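Local atomic coordinates of sulfhydryl oxidase 1 (PDB entry 3LLK), a protein that catalyses the oxidation of protein thiols to disulfides, using a bound FAD cofactor and passing the electrons to molecular oxygen. Residues L27-G39 and N79-D91. Sequence-based numbering, arbitrary orientation.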
loop_
_atom_site.group_PDB
_atom_site.type_symbol
_atom_site.label_atom_id
_atom_site.label_comp_id
_atom_site.label_asym_id
_atom_site.label_seq_id
_atom_site.Cartn_x
_atom_site.Cartn_y
_atom_site.Cartn_z
ATOM N N LEU A 27 -6.401 10.071 2.140
ATOM C CA LEU A 27 -6.616 11.305 2.877
ATOM C C LEU A 27 -7.994 11.952 2.749
ATOM O O LEU A 27 -8.516 12.470 3.729
ATOM C CB LEU A 27 -5.539 12.326 2.492
ATOM C CG LEU A 27 -4.076 11.925 2.753
ATOM C CD1 LEU A 27 -3.147 12.865 1.986
ATOM C CD2 LEU A 27 -3.766 11.970 4.243
ATOM N N ARG A 28 -8.573 11.925 1.553
ATOM C CA ARG A 28 -9.873 12.545 1.308
ATOM C C ARG A 28 -11.078 11.620 1.478
ATOM O O ARG A 28 -12.173 12.082 1.826
ATOM C CB ARG A 28 -9.913 13.141 -0.110
ATOM C CG ARG A 28 -8.860 14.201 -0.397
ATOM C CD ARG A 28 -9.139 15.457 0.391
ATOM N NE ARG A 28 -8.351 16.597 -0.069
ATOM C CZ ARG A 28 -8.443 17.815 0.457
ATOM N NH1 ARG A 28 -9.284 18.046 1.459
ATOM N NH2 ARG A 28 -7.709 18.808 -0.021
ATOM N N ILE A 29 -10.896 10.325 1.227
ATOM C CA ILE A 29 -12.014 9.398 1.346
ATOM C C ILE A 29 -11.964 8.506 2.583
ATOM O O ILE A 29 -12.782 8.653 3.486
ATOM C CB ILE A 29 -12.125 8.494 0.098
ATOM C CG1 ILE A 29 -12.248 9.356 -1.163
ATOM C CG2 ILE A 29 -13.333 7.577 0.223
ATOM C CD1 ILE A 29 -13.488 10.213 -1.212
ATOM N N GLU A 30 -10.998 7.594 2.639
ATOM C CA GLU A 30 -10.920 6.681 3.774
ATOM C C GLU A 30 -10.817 7.367 5.132
ATOM O O GLU A 30 -11.583 7.051 6.054
ATOM C CB GLU A 30 -9.757 5.709 3.596
ATOM C CG GLU A 30 -9.836 4.922 2.308
ATOM C CD GLU A 30 -9.646 3.441 2.531
ATOM O OE1 GLU A 30 -8.569 3.052 3.022
ATOM O OE2 GLU A 30 -10.579 2.670 2.214
ATOM N N VAL A 31 -9.870 8.287 5.278
ATOM C CA VAL A 31 -9.734 8.982 6.558
ATOM C C VAL A 31 -10.982 9.852 6.791
ATOM O O VAL A 31 -11.364 10.115 7.930
ATOM C CB VAL A 31 -8.487 9.886 6.586
ATOM C CG1 VAL A 31 -8.438 10.666 7.893
ATOM C CG2 VAL A 31 -7.224 9.042 6.414
ATOM N N GLY A 32 -11.609 10.286 5.698
ATOM C CA GLY A 32 -12.802 11.120 5.794
ATOM C C GLY A 32 -14.097 10.420 6.190
ATOM O O GLY A 32 -15.138 11.061 6.303
ATOM N N ARG A 33 -14.045 9.107 6.399
ATOM C CA ARG A 33 -15.239 8.358 6.791
ATOM C C ARG A 33 -15.549 8.576 8.272
ATOM O O ARG A 33 -16.648 8.285 8.732
ATOM C CB ARG A 33 -15.027 6.856 6.558
ATOM C CG ARG A 33 -14.693 6.456 5.122
ATOM C CD ARG A 33 -15.918 6.495 4.215
ATOM N NE ARG A 33 -15.602 6.093 2.843
ATOM C CZ ARG A 33 -16.498 6.009 1.859
ATOM N NH1 ARG A 33 -17.771 6.297 2.090
ATOM N NH2 ARG A 33 -16.120 5.639 0.641
ATOM N N PHE A 34 -14.568 9.082 9.012
ATOM C CA PHE A 34 -14.713 9.297 10.446
ATOM C C PHE A 34 -14.798 10.778 10.804
ATOM O O PHE A 34 -13.821 11.509 10.660
ATOM C CB PHE A 34 -13.527 8.656 11.164
ATOM C CG PHE A 34 -13.330 7.206 10.825
ATOM C CD1 PHE A 34 -13.985 6.210 11.543
ATOM C CD2 PHE A 34 -12.513 6.831 9.761
ATOM C CE1 PHE A 34 -13.828 4.857 11.206
ATOM C CE2 PHE A 34 -12.350 5.485 9.416
ATOM C CZ PHE A 34 -13.007 4.499 10.140
ATOM N N PRO A 35 -15.966 11.232 11.298
ATOM C CA PRO A 35 -16.166 12.641 11.677
ATOM C C PRO A 35 -15.103 13.095 12.663
ATOM O O PRO A 35 -14.716 14.263 12.683
ATOM C CB PRO A 35 -17.562 12.652 12.317
ATOM C CG PRO A 35 -18.234 11.434 11.740
ATOM C CD PRO A 35 -17.131 10.412 11.676
ATOM N N VAL A 36 -14.639 12.170 13.492
ATOM C CA VAL A 36 -13.619 12.507 14.478
ATOM C C VAL A 36 -12.552 11.425 14.524
ATOM O O VAL A 36 -12.861 10.234 14.547
ATOM C CB VAL A 36 -14.241 12.678 15.896
ATOM C CG1 VAL A 36 -13.142 12.762 16.954
ATOM C CG2 VAL A 36 -15.107 13.929 15.938
ATOM N N LEU A 37 -11.297 11.857 14.519
ATOM C CA LEU A 37 -10.142 10.970 14.572
ATOM C C LEU A 37 -9.617 11.021 16.011
ATOM O O LEU A 37 -9.187 12.077 16.489
ATOM C CB LEU A 37 -9.070 11.477 13.607
ATOM C CG LEU A 37 -9.522 11.688 12.161
ATOM C CD1 LEU A 37 -8.502 12.540 11.408
ATOM C CD2 LEU A 37 -9.712 10.342 11.492
ATOM N N GLU A 38 -9.644 9.884 16.696
ATOM C CA GLU A 38 -9.205 9.841 18.086
ATOM C C GLU A 38 -8.727 8.458 18.492
ATOM O O GLU A 38 -8.806 7.499 17.713
ATOM C CB GLU A 38 -10.367 10.241 18.998
ATOM C CG GLU A 38 -11.494 9.220 18.971
ATOM C CD GLU A 38 -12.761 9.697 19.662
ATOM O OE1 GLU A 38 -12.664 10.250 20.778
ATOM O OE2 GLU A 38 -13.855 9.502 19.086
ATOM N N GLY A 39 -8.243 8.365 19.729
ATOM C CA GLY A 39 -7.757 7.101 20.248
ATOM C C GLY A 39 -6.707 6.451 19.367
ATOM O O GLY A 39 -5.852 7.132 18.791
ATOM N N ASN A 79 -6.150 14.924 21.793
ATOM C CA ASN A 79 -6.349 13.496 21.610
ATOM C C ASN A 79 -7.396 13.282 20.520
ATOM O O ASN A 79 -7.495 12.201 19.943
ATOM C CB ASN A 79 -6.814 12.859 22.926
ATOM C CG ASN A 79 -6.745 11.337 22.904
ATOM O OD1 ASN A 79 -7.533 10.665 22.225
ATOM N ND2 ASN A 79 -5.796 10.783 23.654
ATOM N N LYS A 80 -8.170 14.323 20.236
ATOM C CA LYS A 80 -9.216 14.242 19.223
ATOM C C LYS A 80 -9.008 15.294 18.146
ATOM O O LYS A 80 -8.766 16.467 18.446
ATOM C CB LYS A 80 -10.589 14.435 19.871
ATOM C CG LYS A 80 -10.903 13.423 20.963
ATOM C CD LYS A 80 -12.096 13.847 21.818
ATOM C CE LYS A 80 -13.424 13.760 21.071
ATOM N NZ LYS A 80 -13.498 14.699 19.926
ATOM N N ILE A 81 -9.103 14.869 16.891
ATOM C CA ILE A 81 -8.935 15.771 15.757
ATOM C C ILE A 81 -10.139 15.638 14.834
ATOM O O ILE A 81 -10.334 14.594 14.214
ATOM C CB ILE A 81 -7.660 15.434 14.942
ATOM C CG1 ILE A 81 -6.409 15.682 15.791
ATOM C CG2 ILE A 81 -7.621 16.265 13.665
ATOM C CD1 ILE A 81 -5.103 15.365 15.082
ATOM N N PRO A 82 -10.981 16.682 14.754
ATOM C CA PRO A 82 -12.148 16.601 13.870
ATOM C C PRO A 82 -11.672 16.447 12.428
ATOM O O PRO A 82 -10.701 17.093 12.009
ATOM C CB PRO A 82 -12.847 17.944 14.091
ATOM C CG PRO A 82 -12.486 18.303 15.496
ATOM C CD PRO A 82 -11.016 17.911 15.563
ATOM N N TYR A 83 -12.340 15.603 11.655
ATOM C CA TYR A 83 -11.906 15.447 10.279
ATOM C C TYR A 83 -11.951 16.790 9.551
ATOM O O TYR A 83 -11.074 17.092 8.732
ATOM C CB TYR A 83 -12.766 14.439 9.522
ATOM C CG TYR A 83 -12.254 14.246 8.129
ATOM C CD1 TYR A 83 -11.040 13.586 7.901
ATOM C CD2 TYR A 83 -12.915 14.814 7.039
ATOM C CE1 TYR A 83 -10.497 13.504 6.623
ATOM C CE2 TYR A 83 -12.379 14.741 5.755
ATOM C CZ TYR A 83 -11.168 14.088 5.554
ATOM O OH TYR A 83 -10.621 14.045 4.296
ATOM N N SER A 84 -12.966 17.598 9.846
ATOM C CA SER A 84 -13.094 18.898 9.186
ATOM C C SER A 84 -11.827 19.727 9.398
ATOM O O SER A 84 -11.396 20.459 8.509
ATOM C CB SER A 84 -14.336 19.653 9.702
ATOM O OG SER A 84 -14.347 19.760 11.115
ATOM N N PHE A 85 -11.230 19.589 10.575
ATOM C CA PHE A 85 -10.005 20.295 10.922
ATOM C C PHE A 85 -8.829 19.738 10.106
ATOM O O PHE A 85 -7.941 20.480 9.697
ATOM C CB PHE A 85 -9.740 20.133 12.420
ATOM C CG PHE A 85 -8.660 21.029 12.951
ATOM C CD1 PHE A 85 -8.642 22.386 12.633
ATOM C CD2 PHE A 85 -7.676 20.527 13.794
ATOM C CE1 PHE A 85 -7.656 23.234 13.151
ATOM C CE2 PHE A 85 -6.686 21.365 14.319
ATOM C CZ PHE A 85 -6.676 22.717 13.997
ATOM N N PHE A 86 -8.830 18.426 9.882
ATOM C CA PHE A 86 -7.786 17.775 9.092
ATOM C C PHE A 86 -7.950 18.173 7.617
ATOM O O PHE A 86 -6.966 18.364 6.908
ATOM C CB PHE A 86 -7.898 16.255 9.240
ATOM C CG PHE A 86 -6.808 15.471 8.531
ATOM C CD1 PHE A 86 -5.486 15.561 8.945
ATOM C CD2 PHE A 86 -7.125 14.597 7.492
ATOM C CE1 PHE A 86 -4.484 14.783 8.343
ATOM C CE2 PHE A 86 -6.136 13.812 6.879
ATOM C CZ PHE A 86 -4.812 13.906 7.310
ATOM N N LYS A 87 -9.195 18.299 7.162
ATOM C CA LYS A 87 -9.478 18.682 5.774
ATOM C C LYS A 87 -8.939 20.083 5.491
ATOM O O LYS A 87 -8.442 20.367 4.392
ATOM C CB LYS A 87 -10.983 18.674 5.499
ATOM C CG LYS A 87 -11.375 19.282 4.152
ATOM C CD LYS A 87 -12.870 19.177 3.907
ATOM C CE LYS A 87 -13.264 19.868 2.621
ATOM N NZ LYS A 87 -12.923 21.321 2.679
ATOM N N THR A 88 -9.069 20.958 6.483
ATOM C CA THR A 88 -8.589 22.322 6.357
ATOM C C THR A 88 -7.070 22.317 6.212
ATOM O O THR A 88 -6.520 23.096 5.434
ATOM C CB THR A 88 -9.011 23.168 7.574
ATOM O OG1 THR A 88 -10.444 23.248 7.613
ATOM C CG2 THR A 88 -8.441 24.573 7.485
ATOM N N ALA A 89 -6.400 21.427 6.945
ATOM C CA ALA A 89 -4.946 21.322 6.883
ATOM C C ALA A 89 -4.495 20.825 5.504
ATOM O O ALA A 89 -3.467 21.260 4.981
ATOM C CB ALA A 89 -4.439 20.379 7.979
ATOM N N LEU A 90 -5.265 19.904 4.929
ATOM C CA LEU A 90 -4.968 19.367 3.604
ATOM C C LEU A 90 -5.164 20.481 2.573
ATOM O O LEU A 90 -4.317 20.685 1.704
ATOM C CB LEU A 90 -5.903 18.197 3.267
ATOM C CG LEU A 90 -5.851 16.933 4.135
ATOM C CD1 LEU A 90 -6.892 15.943 3.649
ATOM C CD2 LEU A 90 -4.462 16.310 4.073
ATOM N N ASP A 91 -6.282 21.198 2.681
ATOM C CA ASP A 91 -6.588 22.288 1.752
ATOM C C ASP A 91 -5.516 23.372 1.826
ATOM O O ASP A 91 -5.070 23.871 0.798
ATOM C CB ASP A 91 -7.958 22.917 2.056
ATOM C CG ASP A 91 -9.111 21.926 1.934
ATOM O OD1 ASP A 91 -8.950 20.880 1.264
ATOM O OD2 ASP A 91 -10.192 22.207 2.503
HETATM O O HOH W 1 -11.141 16.352 2.779
HETATM O O HOH W 2 -10.801 10.225 22.458
#
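The ring of Y83 turns one face to G32, whose CA sits over the ring centre in a CH-pi contact, 3.4 Å from the centroid. With CG anti to the backbone N (chi1 -177°), the ring reaches along the end of helix 16-30, and Y83 OH donates a 2.7 Å hydrogen bond to L27 O, on a lone pair in the carbonyl plane. The V31 side chain stands at about a right angle to Y83, with V31 CG1 3.7 Å from Y83 CE1. A water gives a hydrogen bond to Y83 OH and accepts one from R28 NH1. A phenylalanine in place of Y83 would probably leave L27 O and this water without their hydroxyl partner. The R28 guanidinium lies nearly coplanar with the D91 carboxylate; R28 NH1 bonds to D91 OD1 at 2.9 Å in a salt-bridge network completed by K87 NZ, which uses the syn lone pair of D91 OD2. L90 CB sits over one guanidinium face, toward its rim. L27 CD2 touches the F86 ring edge at CZ. Beyond Y83, whose N bonds to P35 O, L37 and I81 exchange two backbone hydrogen bonds, joining strands 36-38 and 80-82 in a two-stranded antiparallel sheet. L37 and I81 rest on helix 39-55, L27 and F86 on helix 60-75, the two helices linking the strands.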